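Shikimate 5-dehydrogenase (Mycobacterium fortuitum subsp. fortuitum DSM 46621, PDB 4XIJ) probably catalyses the NADP-dependent interconversion of 3-dehydroshikimate and shikimate, the fourth step of the chorismate pathway that feeds aromatic amino acid biosynthesis. Local coordinates at residues A[13-18]-A[45-50]; A[37-42]-A[261-266]; A[192-197]-A[214-219]. One frame throughout, in Å; residues are numbered along the deposited sequence. Where two conformers were deposited one is given.

Interaction 1 (A[13-18]-A[45-50])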
ATOM      1  N   SER A  13      -1.395  24.032  16.323  1.00 21.20           N
ATOM      2  CA  SER A  13      -0.948  23.064  15.351  1.00 20.40           C
ATOM      3  C   SER A  13      -1.006  21.679  15.932  1.00 17.82           C
ATOM      4  O   SER A  13      -1.228  21.472  17.144  1.00 19.98           O
ATOM      5  CB  SER A  13       0.470  23.372  14.893  1.00 21.30           C
ATOM      6  OG  SER A  13       1.342  23.354  16.005  1.00 22.64           O
ATOM      7  N   ARG A  14      -0.775  20.725  15.043  1.00 13.30           N
ATOM      8  CA  ARG A  14      -0.884  19.313  15.389  1.00 11.97           C
ATOM      9  C   ARG A  14       0.408  18.586  15.049  1.00 10.32           C
ATOM     10  O   ARG A  14       1.254  19.105  14.332  1.00 12.19           O
ATOM     11  CB  ARG A  14      -2.068  18.688  14.652  1.00 11.66           C
ATOM     12  CG  ARG A  14      -3.419  19.337  14.953  1.00 11.71           C
ATOM     13  CD  ARG A  14      -3.828  19.314  16.433  1.00 11.82           C
ATOM     14  NE  ARG A  14      -3.979  17.958  16.994  1.00 12.46           N
ATOM     15  CZ  ARG A  14      -5.076  17.194  16.874  1.00 13.35           C
ATOM     16  NH1 ARG A  14      -6.137  17.635  16.209  1.00 14.48           N
ATOM     17  NH2 ARG A  14      -5.127  15.988  17.440  1.00 13.50           N
ATOM     18  N   LYS A  15       0.574  17.389  15.611  1.00  9.31           N
ATOM     19  CA  LYS A  15       1.757  16.575  15.419  1.00  9.12           C
ATOM     20  C   LYS A  15       1.408  15.239  14.800  1.00  8.64           C
ATOM     21  O   LYS A  15       0.404  14.590  15.162  1.00  9.47           O
ATOM     22  CB  LYS A  15       2.461  16.319  16.748  1.00 10.25           C
ATOM     23  CG  LYS A  15       2.842  17.644  17.485  1.00 11.73           C
ATOM     24  CD  LYS A  15       3.751  17.348  18.662  1.00 14.77           C
ATOM     25  CE  LYS A  15       5.180  17.082  18.142  1.00 19.18           C
ATOM     26  NZ  LYS A  15       5.857  18.322  17.587  1.00 21.91           N
ATOM     27  N   ALA A  16       2.273  14.829  13.883  1.00  8.43           N
ATOM     28  CA  ALA A  16       2.172  13.512  13.263  1.00  8.37           C
ATOM     29  C   ALA A  16       3.558  12.900  13.106  1.00  8.76           C
ATOM     30  O   ALA A  16       4.581  13.590  13.273  1.00  8.65           O
ATOM     31  CB  ALA A  16       1.424  13.597  11.888  1.00  8.30           C
ATOM     32  N   ALA A  17       3.617  11.628  12.760  1.00  8.04           N
ATOM     33  CA  ALA A  17       4.904  10.973  12.562  1.00  7.91           C
ATOM     34  C   ALA A  17       4.731   9.698  11.776  1.00  7.57           C
ATOM     35  O   ALA A  17       3.610   9.150  11.678  1.00  8.16           O
ATOM     36  CB  ALA A  17       5.589  10.630  13.905  1.00  8.91           C
ATOM     37  N   VAL A  18       5.854   9.207  11.265  1.00  7.76           N
ATOM     38  CA  VAL A  18       5.933   7.815  10.793  1.00  8.36           C
ATOM     39  C   VAL A  18       6.763   6.987  11.751  1.00  8.36           C
ATOM     40  O   VAL A  18       7.807   7.424  12.223  1.00  9.35           O
ATOM     41  CB  VAL A  18       6.508   7.718   9.347  1.00  9.04           C
ATOM     42  CG1 VAL A  18       7.956   8.314   9.198  1.00  9.61           C
ATOM     43  CG2 VAL A  18       6.438   6.248   8.822  1.00  9.73           C
ATOM     44  N   THR A  45       3.628  19.494  12.411  1.00 10.27           N
ATOM     45  CA  THR A  45       4.914  18.817  12.278  1.00 10.53           C
ATOM     46  C   THR A  45       4.721  17.344  11.894  1.00  9.55           C
ATOM     47  O   THR A  45       3.681  16.740  12.184  1.00  9.91           O
ATOM     48  CB  THR A  45       5.734  18.911  13.565  1.00 12.64           C
ATOM     49  OG1 THR A  45       4.984  18.358  14.661  1.00 13.34           O
ATOM     50  CG2 THR A  45       6.091  20.372  13.852  1.00 15.13           C
ATOM     51  N   TYR A  46       5.733  16.776  11.252  1.00 10.99           N
ATOM     52  CA  TYR A  46       5.703  15.376  10.854  1.00 11.13           C
ATOM     53  C   TYR A  46       7.094  14.815  11.002  1.00 12.16           C
ATOM     54  O   TYR A  46       7.975  15.172  10.215  1.00 15.33           O
ATOM     55  CB  TYR A  46       5.196  15.217   9.410  1.00 11.58           C
ATOM     56  CG  TYR A  46       4.737  13.820   9.132  1.00 11.34           C
ATOM     57  CD1 TYR A  46       5.660  12.796   9.075  1.00 12.49           C
ATOM     58  CD2 TYR A  46       3.385  13.519   8.941  1.00 11.02           C
ATOM     59  CE1 TYR A  46       5.287  11.522   8.855  1.00 13.45           C
ATOM     60  CE2 TYR A  46       2.961  12.168   8.705  1.00 10.80           C
ATOM     61  CZ  TYR A  46       3.965  11.185   8.672  1.00 12.45           C
ATOM     62  OH  TYR A  46       3.720   9.892   8.417  1.00 15.50           O
ATOM     63  N   GLU A  47       7.310  13.968  11.995  1.00 10.89           N
ATOM     64  CA  GLU A  47       8.647  13.460  12.218  1.00 12.10           C
ATOM     65  C   GLU A  47       8.798  11.973  11.928  1.00 10.01           C
ATOM     66  O   GLU A  47       7.820  11.310  11.637  1.00 11.29           O
ATOM     67  CB  GLU A  47       9.094  13.764  13.631  1.00 16.13           C
ATOM     68  CG  GLU A  47       8.280  13.180  14.706  1.00 17.31           C
ATOM     69  CD  GLU A  47       8.550  13.927  16.028  1.00 19.65           C
ATOM     70  OE1 GLU A  47       7.804  14.877  16.355  1.00 20.55           O
ATOM     71  OE2 GLU A  47       9.539  13.596  16.708  1.00 22.04           O
ATOM     72  N   ARG A  48      10.052  11.514  11.945  1.00 10.65           N
ATOM     73  CA  ARG A  48      10.404  10.093  11.840  1.00 13.44           C
ATOM     74  C   ARG A  48      10.762   9.562  13.191  1.00 14.51           C
ATOM     75  O   ARG A  48      11.681  10.120  13.827  1.00 17.01           O
ATOM     76  CB  ARG A  48      11.624   9.874  10.965  1.00 16.55           C
ATOM     77  CG  ARG A  48      11.427  10.098   9.534  1.00 15.11           C
ATOM     78  CD  ARG A  48      12.786   9.881   8.722  1.00 13.08           C
ATOM     79  NE  ARG A  48      12.563  10.668   7.519  1.00 11.42           N
ATOM     80  CZ  ARG A  48      12.003  10.199   6.413  1.00 10.66           C
ATOM     81  NH1 ARG A  48      11.673   8.914   6.317  1.00 12.09           N
ATOM     82  NH2 ARG A  48      11.740  11.029   5.416  1.00 10.99           N
ATOM     83  N   ILE A  49      10.120   8.486  13.611  1.00 14.20           N
ATOM     84  CA  ILE A  49      10.457   7.849  14.877  1.00 14.44           C
ATOM     85  C   ILE A  49      10.815   6.393  14.658  1.00 14.05           C
ATOM     86  O   ILE A  49       9.986   5.600  14.236  1.00 14.26           O
ATOM     87  CB  ILE A  49       9.297   7.984  15.891  1.00 15.22           C
ATOM     88  CG1 ILE A  49       8.924   9.459  16.087  1.00 16.47           C
ATOM     89  CG2 ILE A  49       9.717   7.407  17.210  1.00 15.55           C
ATOM     90  CD1 ILE A  49       7.627   9.715  16.897  1.00 17.24           C
ATOM     91  N   GLU A  50      12.063   6.044  14.935  1.00 14.72           N
ATOM     92  CA  GLU A  50      12.463   4.649  14.852  1.00 14.71           C
ATOM     93  C   GLU A  50      11.725   3.892  15.954  1.00 13.12           C
ATOM     94  O   GLU A  50      11.685   4.328  17.120  1.00 14.45           O
ATOM     95  CB  GLU A  50      13.989   4.498  14.989  1.00 18.84           C
ATOM     96  CG  GLU A  50      14.469   3.093  14.628  1.00 23.12           C
ATOM     97  CD  GLU A  50      15.977   2.912  14.689  1.00 29.51           C
ATOM     98  OE1 GLU A  50      16.695   3.881  15.043  1.00 32.01           O
ATOM     99  OE2 GLU A  50      16.422   1.767  14.412  1.00 32.85           O
TER
HETATM  100  O   HOH W   1       8.538  17.480  15.863  1.00 40.07           O
HETATM  101  O   HOH W   2       5.513  15.683  14.845  1.00 13.37           O

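Interaction 2 (A[37-42]-A[261-266]). With EDO (1,2-ethanediol), chain C.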
ATOM      1  N   ARG A  37       1.478  22.063   3.920  1.00  7.06           N
ATOM      2  CA  ARG A  37       1.805  23.412   3.447  1.00  7.28           C
ATOM      3  C   ARG A  37       0.780  23.882   2.384  1.00  7.64           C
ATOM      4  O   ARG A  37       0.279  25.009   2.457  1.00  9.11           O
ATOM      5  CB  ARG A  37       3.238  23.404   2.889  1.00  7.44           C
ATOM      6  CG  ARG A  37       4.250  23.272   3.988  1.00  8.16           C
ATOM      7  CD  ARG A  37       5.660  22.886   3.494  1.00  8.92           C
ATOM      8  NE  ARG A  37       6.490  22.624   4.661  1.00  8.45           N
ATOM      9  CZ  ARG A  37       7.704  22.077   4.638  1.00  7.89           C
ATOM     10  NH1 ARG A  37       8.304  21.745   3.495  1.00  8.47           N
ATOM     11  NH2 ARG A  37       8.356  21.867   5.786  1.00  9.98           N
ATOM     12  N   ALA A  38       0.400  22.990   1.461  1.00  7.63           N
ATOM     13  CA  ALA A  38      -0.599  23.322   0.453  1.00  9.13           C
ATOM     14  C   ALA A  38      -1.993  23.595   1.060  1.00  8.63           C
ATOM     15  O   ALA A  38      -2.763  24.412   0.532  1.00 11.10           O
ATOM     16  CB  ALA A  38      -0.677  22.203  -0.583  1.00  9.71           C
ATOM     17  N   LEU A  39      -2.277  22.937   2.188  1.00  8.61           N
ATOM     18  CA  LEU A  39      -3.552  23.104   2.901  1.00  8.35           C
ATOM     19  C   LEU A  39      -3.550  24.276   3.874  1.00  7.98           C
ATOM     20  O   LEU A  39      -4.559  24.524   4.531  1.00  9.89           O
ATOM     21  CB  LEU A  39      -3.874  21.821   3.687  1.00  9.19           C
ATOM     22  CG  LEU A  39      -4.210  20.616   2.805  1.00  9.74           C
ATOM     23  CD1 LEU A  39      -4.243  19.388   3.651  1.00  9.61           C
ATOM     24  CD2 LEU A  39      -5.508  20.785   2.026  1.00 11.05           C
ATOM     25  N   GLY A  40      -2.452  25.028   3.956  1.00  8.31           N
ATOM     26  CA  GLY A  40      -2.425  26.165   4.859  1.00  7.90           C
ATOM     27  C   GLY A  40      -2.206  25.825   6.307  1.00  7.52           C
ATOM     28  O   GLY A  40      -2.553  26.606   7.222  1.00  8.81           O
ATOM     29  N   LEU A  41      -1.557  24.681   6.531  1.00  7.79           N
ATOM     30  CA  LEU A  41      -1.170  24.227   7.887  1.00  9.05           C
ATOM     31  C   LEU A  41       0.345  24.123   8.038  1.00  9.15           C
ATOM     32  O   LEU A  41       0.881  23.039   8.353  1.00  8.64           O
ATOM     33  CB  LEU A  41      -1.791  22.858   8.176  1.00  8.30           C
ATOM     34  CG  LEU A  41      -3.302  22.807   7.961  1.00  9.92           C
ATOM     35  CD1 LEU A  41      -3.790  21.314   7.890  1.00 11.47           C
ATOM     36  CD2 LEU A  41      -4.008  23.576   9.095  1.00 10.56           C
ATOM     37  N   PRO A  42       1.050  25.248   7.854  1.00  8.27           N
ATOM     38  CA  PRO A  42       2.529  25.150   7.798  1.00  9.39           C
ATOM     39  C   PRO A  42       3.187  24.912   9.165  1.00 10.28           C
ATOM     40  O   PRO A  42       4.390  24.649   9.219  1.00 11.22           O
ATOM     41  CB  PRO A  42       2.932  26.508   7.224  1.00 10.06           C
ATOM     42  CG  PRO A  42       1.804  27.427   7.727  1.00  8.89           C
ATOM     43  CD  PRO A  42       0.565  26.619   7.541  1.00  8.98           C
ATOM     44  N   THR A 261      -6.333  15.554   8.401  1.00 10.85           N
ATOM     45  CA  THR A 261      -6.655  17.001   8.319  1.00 10.53           C
ATOM     46  C   THR A 261      -8.117  17.305   8.179  1.00 12.65           C
ATOM     47  O   THR A 261      -8.516  18.438   8.400  1.00 14.07           O
ATOM     48  CB  THR A 261      -5.965  17.693   7.120  1.00 10.26           C
ATOM     49  OG1 THR A 261      -6.497  17.144   5.907  1.00 10.47           O
ATOM     50  CG2 THR A 261      -4.461  17.478   7.189  1.00 11.24           C
ATOM     51  N   GLY A 262      -8.898  16.311   7.772  1.00 12.86           N
ATOM     52  CA  GLY A 262     -10.299  16.539   7.435  1.00 14.41           C
ATOM     53  C   GLY A 262     -10.541  17.316   6.148  1.00 14.14           C
ATOM     54  O   GLY A 262     -11.682  17.731   5.889  1.00 16.15           O
ATOM     55  N   MET A 263      -9.494  17.516   5.353  1.00 12.10           N
ATOM     56  CA  MET A 263      -9.572  18.293   4.115  0.72 13.39           C
ATOM     57  C   MET A 263      -9.285  17.379   2.918  1.00 12.94           C
ATOM     58  O   MET A 263      -8.540  16.396   3.040  1.00 13.38           O
ATOM     59  CB  MET A 263      -8.581  19.459   4.168  0.72 14.51           C
ATOM     60  CG  MET A 263      -8.587  20.155   5.533  0.72 17.07           C
ATOM     61  SD  MET A 263      -7.297  21.409   5.697  0.72 19.91           S
ATOM     62  CE  MET A 263      -8.083  22.483   4.559  0.72 20.82           C
ATOM     63  N   PRO A 264      -9.860  17.683   1.750  1.00 13.31           N
ATOM     64  CA  PRO A 264      -9.514  16.934   0.529  1.00 12.25           C
ATOM     65  C   PRO A 264      -8.015  16.990   0.241  1.00 11.43           C
ATOM     66  O   PRO A 264      -7.373  18.030   0.465  1.00 12.74           O
ATOM     67  CB  PRO A 264     -10.311  17.645  -0.551  1.00 13.84           C
ATOM     68  CG  PRO A 264     -11.477  18.246   0.219  1.00 16.10           C
ATOM     69  CD  PRO A 264     -10.870  18.713   1.497  1.00 15.32           C
ATOM     70  N   ALA A 265      -7.438  15.863  -0.175  1.00 11.62           N
ATOM     71  CA  ALA A 265      -5.998  15.829  -0.446  1.00 10.47           C
ATOM     72  C   ALA A 265      -5.629  16.851  -1.519  1.00 10.17           C
ATOM     73  O   ALA A 265      -6.291  16.950  -2.522  1.00 11.10           O
ATOM     74  CB  ALA A 265      -5.543  14.405  -0.851  1.00 11.47           C
ATOM     75  N   PRO A 266      -4.541  17.606  -1.314  1.00  9.18           N
ATOM     76  CA  PRO A 266      -4.093  18.570  -2.329  1.00  9.66           C
ATOM     77  C   PRO A 266      -3.249  17.788  -3.328  1.00  8.97           C
ATOM     78  O   PRO A 266      -2.034  17.635  -3.175  1.00  9.35           O
ATOM     79  CB  PRO A 266      -3.267  19.578  -1.519  1.00 10.01           C
ATOM     80  CG  PRO A 266      -2.673  18.726  -0.391  1.00  9.57           C
ATOM     81  CD  PRO A 266      -3.743  17.668  -0.085  1.00  9.48           C
TER
HETATM   82  C1  EDO C 302      -4.919  19.184  -7.124  1.00 25.63           C
HETATM   83  O1  EDO C 302      -4.110  20.030  -6.384  1.00 26.44           O
HETATM   84  C2  EDO C 302      -6.246  19.327  -6.457  1.00 23.52           C
HETATM   85  O2  EDO C 302      -6.400  18.194  -5.596  1.00 22.24           O

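Interaction 3 (A[192-197]-A[214-219])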
ATOM      1  N   ALA A 192      -2.655 -15.172 -20.213  1.00 15.43           N
ATOM      2  CA  ALA A 192      -3.533 -14.990 -21.360  1.00 17.62           C
ATOM      3  C   ALA A 192      -4.927 -14.511 -20.968  1.00 18.21           C
ATOM      4  O   ALA A 192      -5.570 -13.750 -21.711  1.00 18.52           O
ATOM      5  CB  ALA A 192      -3.645 -16.265 -22.162  1.00 18.17           C
ATOM      6  N   SER A 193      -5.392 -14.935 -19.797  1.00 17.42           N
ATOM      7  CA  SER A 193      -6.740 -14.539 -19.386  0.61 17.32           C
ATOM      8  C   SER A 193      -6.728 -13.396 -18.370  1.00 15.99           C
ATOM      9  O   SER A 193      -7.792 -12.963 -17.922  1.00 16.97           O
ATOM     10  CB  SER A 193      -7.509 -15.749 -18.827  0.61 19.70           C
ATOM     11  OG  SER A 193      -6.894 -16.251 -17.665  0.61 20.71           O
ATOM     12  N   ALA A 194      -5.547 -12.888 -18.037  1.00 13.73           N
ATOM     13  CA  ALA A 194      -5.485 -11.772 -17.069  1.00 12.10           C
ATOM     14  C   ALA A 194      -5.818 -10.413 -17.671  1.00 10.85           C
ATOM     15  O   ALA A 194      -5.391 -10.097 -18.777  1.00 12.20           O
ATOM     16  CB  ALA A 194      -4.096 -11.715 -16.423  1.00 12.50           C
ATOM     17  N   ASP A 195      -6.513  -9.592 -16.890  1.00 10.22           N
ATOM     18  CA  ASP A 195      -6.734  -8.164 -17.248  1.00  9.04           C
ATOM     19  C   ASP A 195      -5.724  -7.218 -16.623  1.00 10.11           C
ATOM     20  O   ASP A 195      -5.434  -6.166 -17.170  1.00 11.82           O
ATOM     21  CB  ASP A 195      -8.150  -7.780 -16.848  1.00  9.89           C
ATOM     22  CG  ASP A 195      -9.169  -8.673 -17.538  1.00 12.26           C
ATOM     23  OD1 ASP A 195      -9.141  -8.759 -18.792  1.00 14.54           O
ATOM     24  OD2 ASP A 195      -9.963  -9.328 -16.848  1.00 13.62           O
ATOM     25  N   ALA A 196      -5.165  -7.628 -15.505  1.00 10.04           N
ATOM     26  CA  ALA A 196      -4.256  -6.741 -14.774  1.00  8.64           C
ATOM     27  C   ALA A 196      -3.381  -7.572 -13.875  1.00  7.94           C
ATOM     28  O   ALA A 196      -3.739  -8.707 -13.551  1.00  9.20           O
ATOM     29  CB  ALA A 196      -5.059  -5.712 -13.897  1.00 10.08           C
ATOM     30  N   ALA A 197      -2.272  -6.990 -13.438  1.00  7.30           N
ATOM     31  CA  ALA A 197      -1.422  -7.626 -12.407  1.00  7.84           C
ATOM     32  C   ALA A 197      -0.835  -6.591 -11.484  1.00  9.11           C
ATOM     33  O   ALA A 197      -0.606  -5.449 -11.913  1.00  9.81           O
ATOM     34  CB  ALA A 197      -0.266  -8.463 -13.017  1.00  7.97           C
ATOM     35  N   ALA A 214       4.595 -10.183 -20.084  1.00 11.44           N
ATOM     36  CA  ALA A 214       4.449  -9.026 -20.987  1.00 11.94           C
ATOM     37  C   ALA A 214       3.070  -8.816 -21.518  1.00 11.90           C
ATOM     38  O   ALA A 214       2.696  -7.658 -21.767  1.00 11.51           O
ATOM     39  CB  ALA A 214       5.419  -9.145 -22.162  1.00 12.90           C
ATOM     40  N   ARG A 215       2.325  -9.903 -21.733  1.00 11.70           N
ATOM     41  CA  ARG A 215       1.008  -9.765 -22.304  1.00 12.91           C
ATOM     42  C   ARG A 215      -0.099  -9.403 -21.321  1.00 11.27           C
ATOM     43  O   ARG A 215      -1.244  -9.230 -21.748  1.00 13.00           O
ATOM     44  CB  ARG A 215       0.594 -11.036 -23.044  1.00 15.05           C
ATOM     45  CG  ARG A 215       1.292 -11.102 -24.408  1.00 17.99           C
ATOM     46  CD  ARG A 215       0.978 -12.407 -25.157  1.00 21.51           C
ATOM     47  NE  ARG A 215      -0.444 -12.545 -25.432  1.00 25.56           N
ATOM     48  CZ  ARG A 215      -1.026 -13.680 -25.799  1.00 28.04           C
ATOM     49  NH1 ARG A 215      -0.298 -14.780 -25.984  1.00 27.40           N
ATOM     50  NH2 ARG A 215      -2.347 -13.715 -25.998  1.00 29.84           N
ATOM     51  N   VAL A 216       0.199  -9.239 -20.036  1.00  9.97           N
ATOM     52  CA  VAL A 216      -0.846  -8.719 -19.141  1.00  9.68           C
ATOM     53  C   VAL A 216      -1.115  -7.257 -19.518  1.00 10.24           C
ATOM     54  O   VAL A 216      -0.176  -6.500 -19.612  1.00 10.90           O
ATOM     55  CB  VAL A 216      -0.403  -8.808 -17.681  1.00 10.30           C
ATOM     56  CG1 VAL A 216      -1.491  -8.233 -16.769  1.00 10.74           C
ATOM     57  CG2 VAL A 216      -0.069 -10.300 -17.244  1.00 12.52           C
ATOM     58  N   PRO A 217      -2.384  -6.893 -19.805  1.00 10.28           N
ATOM     59  CA  PRO A 217      -2.604  -5.580 -20.423  1.00 11.26           C
ATOM     60  C   PRO A 217      -2.207  -4.381 -19.558  1.00 10.43           C
ATOM     61  O   PRO A 217      -1.793  -3.379 -20.111  1.00 11.31           O
ATOM     62  CB  PRO A 217      -4.115  -5.591 -20.709  1.00 12.64           C
ATOM     63  CG  PRO A 217      -4.433  -7.040 -20.892  1.00 13.01           C
ATOM     64  CD  PRO A 217      -3.584  -7.749 -19.858  1.00 12.08           C
ATOM     65  N   ARG A 218      -2.402  -4.464 -18.248  1.00  9.65           N
ATOM     66  CA  ARG A 218      -2.108  -3.369 -17.330  1.00 10.42           C
ATOM     67  C   ARG A 218      -1.398  -3.953 -16.135  1.00  8.57           C
ATOM     68  O   ARG A 218      -1.879  -4.879 -15.493  1.00  9.95           O
ATOM     69  CB  ARG A 218      -3.389  -2.658 -16.935  1.00 11.16           C
ATOM     70  CG  ARG A 218      -4.097  -2.153 -18.168  1.00 13.06           C
ATOM     71  CD  ARG A 218      -5.288  -1.295 -17.798  1.00 15.05           C
ATOM     72  NE  ARG A 218      -4.921  -0.046 -17.125  1.00 16.31           N
ATOM     73  CZ  ARG A 218      -5.208   0.240 -15.859  1.00 18.06           C
ATOM     74  NH1 ARG A 218      -5.863  -0.646 -15.133  1.00 19.68           N
ATOM     75  NH2 ARG A 218      -4.838   1.414 -15.338  1.00 18.82           N
ATOM     76  N   VAL A 219      -0.222  -3.436 -15.834  1.00  8.94           N
ATOM     77  CA  VAL A 219       0.603  -3.958 -14.754  1.00  8.89           C
ATOM     78  C   VAL A 219       1.020  -2.831 -13.818  1.00  8.45           C
ATOM     79  O   VAL A 219       1.619  -1.843 -14.270  1.00  9.81           O
ATOM     80  CB  VAL A 219       1.860  -4.679 -15.309  1.00  9.06           C
ATOM     81  CG1 VAL A 219       2.747  -5.128 -14.138  1.00 10.13           C
ATOM     82  CG2 VAL A 219       1.402  -5.875 -16.179  1.00 10.84           C
TER

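Interaction 1 (A[13-18]-A[45-50])
Tyr46 lays one face of its ring along the backbone of the neighbouring strand, with Ala17 CA 3.8 Å above the ring plane and displaced toward the rim. Its CG stands anti to the backbone N (chi1 -161°), which folds the ring back over the 16-18 backbone. On the same side of the sheet, Ala16 CB touches CD2 of Tyr46 at 3.5 Å, while Val18 CB packs near CE1 and the hydroxyl. That hydroxyl is hydrogen-bonded to Ser71 OG. Helix 28-38 packs on the side of the sheet that bears Ala16, Val18, Tyr46 and Arg48, where Tyr46 meets Ser28, Pro29 and His32. Further along, the side chains of Val18 and Arg48 lie side by side, pointing the same way, with CG1 of Val18 against CG of Arg48, and the guanidinium group of Arg48 bonds to the carbonyls of Ser26 and Ile23.

Residues 15-18, the start of strand 15-20, and strand 45-50 belong to a right-handed beta-alpha-beta unit whose connection is helix 28-38; strand 45-50 is the outermost of its mixed sheet within the chain. The register pairs Lys15 with Thr45 through Val18 with Arg48. A ladder of five backbone bonds runs from Thr45 N to Arg14 O at one end to Ile49 N to Val18 O (2.9 Å, nearly straight at 171°) at the other.

The side of the sheet bearing Lys15, Ala17, Thr45 and Glu47 is more polar. Lys15 bends at its last two torsions, which curls the ammonium NZ onto Thr45 OG1 at 3.1 Å. NZ stays 4.1 Å from Glu47 OE1, beyond a salt bridge, and one water spans that gap. A second water accepts from Thr45 OG1 and donates to Ala16 O and Glu47 OE1. Beside this polar cluster, Ala17 CB meets Ile49 CD1 at 3.7 Å.

Interaction 2 (A[37-42]-A[261-266])
Leu39 carries the contact, and each of its side-chain carbons has a neighbour in 261-266. Met263 was deposited in two conformers, and what is said of its SD and CE holds for the one given. In that conformer Leu39 CB lies 4.0 Å from Met263 SD. With CG anti to its own carbonyl carbon (chi1 -69°), the chain leads onto the proline that precedes the last helix: Leu39 CG is 4.0 Å from Pro266 CG, and the two side chains cross at about a right angle. The branches then part. CD1 heads for Thr261, 3.9 Å from OG1 and about as far from CG2. CD2 meets Met263 CB, and Leu39 CD2 to Pro264 O is 3.7 Å. Met263 slides past Leu39 in the opposite direction; the bend at its last torsion (chi3 70°) puts CE as well as SD against the leucine.

Two smaller apolar contacts flank this one. Ala38 CB touches Pro266 CB at 3.8 Å, and Leu41 CD1 reaches both Thr261 CG2 and Met263 SD. All these contacts between the segments are van der Waals in character.

The polar bonds instead shape each segment. Thr261 OG1 accepts from Met263 N at 3.1 Å, an ST turn that fixes the chain just after the helix; the same hydroxyl bonds to Val257 O. On the other side, Gly40, with positive phi, closes a Schellman motif whose bonds include Gly40 N to Arg37 O. An ethanediol, probably from the crystallisation liquor, bonds weakly to Ala265 O.

The contact thus lies at the surface where helix 28-38 ends, against the loop between helices 246-261 and 267-272: Leu39 and Pro266 both touch Val257 of the former, while Leu41 and Thr261 share Tyr36 of helix 28-38.

Interaction 3 (A[192-197]-A[214-219])
Val216 holds CG1 anti to its backbone N (chi1 179°), which directs this methyl across to segment 192-197, where it sits 3.5 Å from Ala196 C and 4.0 Å from Ala197 CB. The other branch, CG2, lies beside the backbone N and faces Ala194 CB at a looser 4.3 Å. These residues lead into strands 196-199 and 218-221, adjacent parallel strands of the six-stranded sheet with order 3-2-1-4-5-6, the classic Rossmann arrangement; this is consistent with the NADP-binding part of a shikimate dehydrogenase.

Leu130 of strand 128-132, on the far side of strand 196-199, touches Ala194, Ala197 and Val216 alike. Val216 is buried, touching both Leu130 of the sheet and Val191 of helix 187-193. Val219 points to the same side as Ala197, its CG2 4.4 Å from Ala197 CB, and is covered by Leu231 and Val235 of helix 230-237.

Before the strands pair, the two segments meet through a proline ring. Pro217 CD lies 3.2 Å from Ala194 O, with Asp195 O also close to the ring. The Asp195 side chain turns elsewhere: its OD2 accepts from the backbone N atoms of Asp127 and Ser128, tying the turn before strand 196-199 to the start of strand 128-132. The charged end of Arg218, bent at chi3 (66°), has its partners elsewhere: NE in a salt bridge to Glu241 of the next strand and NH2 bonded to Leu122 O.

Between the two segments, the backbone link is the carbonyl of Arg218; the pairing continues with a backbone bond between Ala197 and Leu220. The Arg218 oxygen takes the hydrogen bond from Ala197 N at 3.0 Å, with an N-H...O angle of 147°, and Ala196 CA adds a CH...O contact to that same Arg218 O at 3.1 Å.

How the interactions relate
Interactions 1 and 2 lie on the same side of the chain's centre, their own centres about 15 Å apart, and share the unit strand 15-20, helix 28-38, strand 45-50: interaction 1 pairs its strands, interaction 2 uses the end of its helix. Interaction 3 belongs to the separate parallel sheet, its centre about 39 Å from that of interaction 1 and about 37 Å from that of interaction 2. Along the chain, interactions 1 and 2 cross, whereas interaction 3 follows interaction 1 and is nested inside the long loop closed by interaction 2. The C-terminal segment 261-266 thus returns to the substrate-binding domain after the chain has built the probable nucleotide-binding sheet.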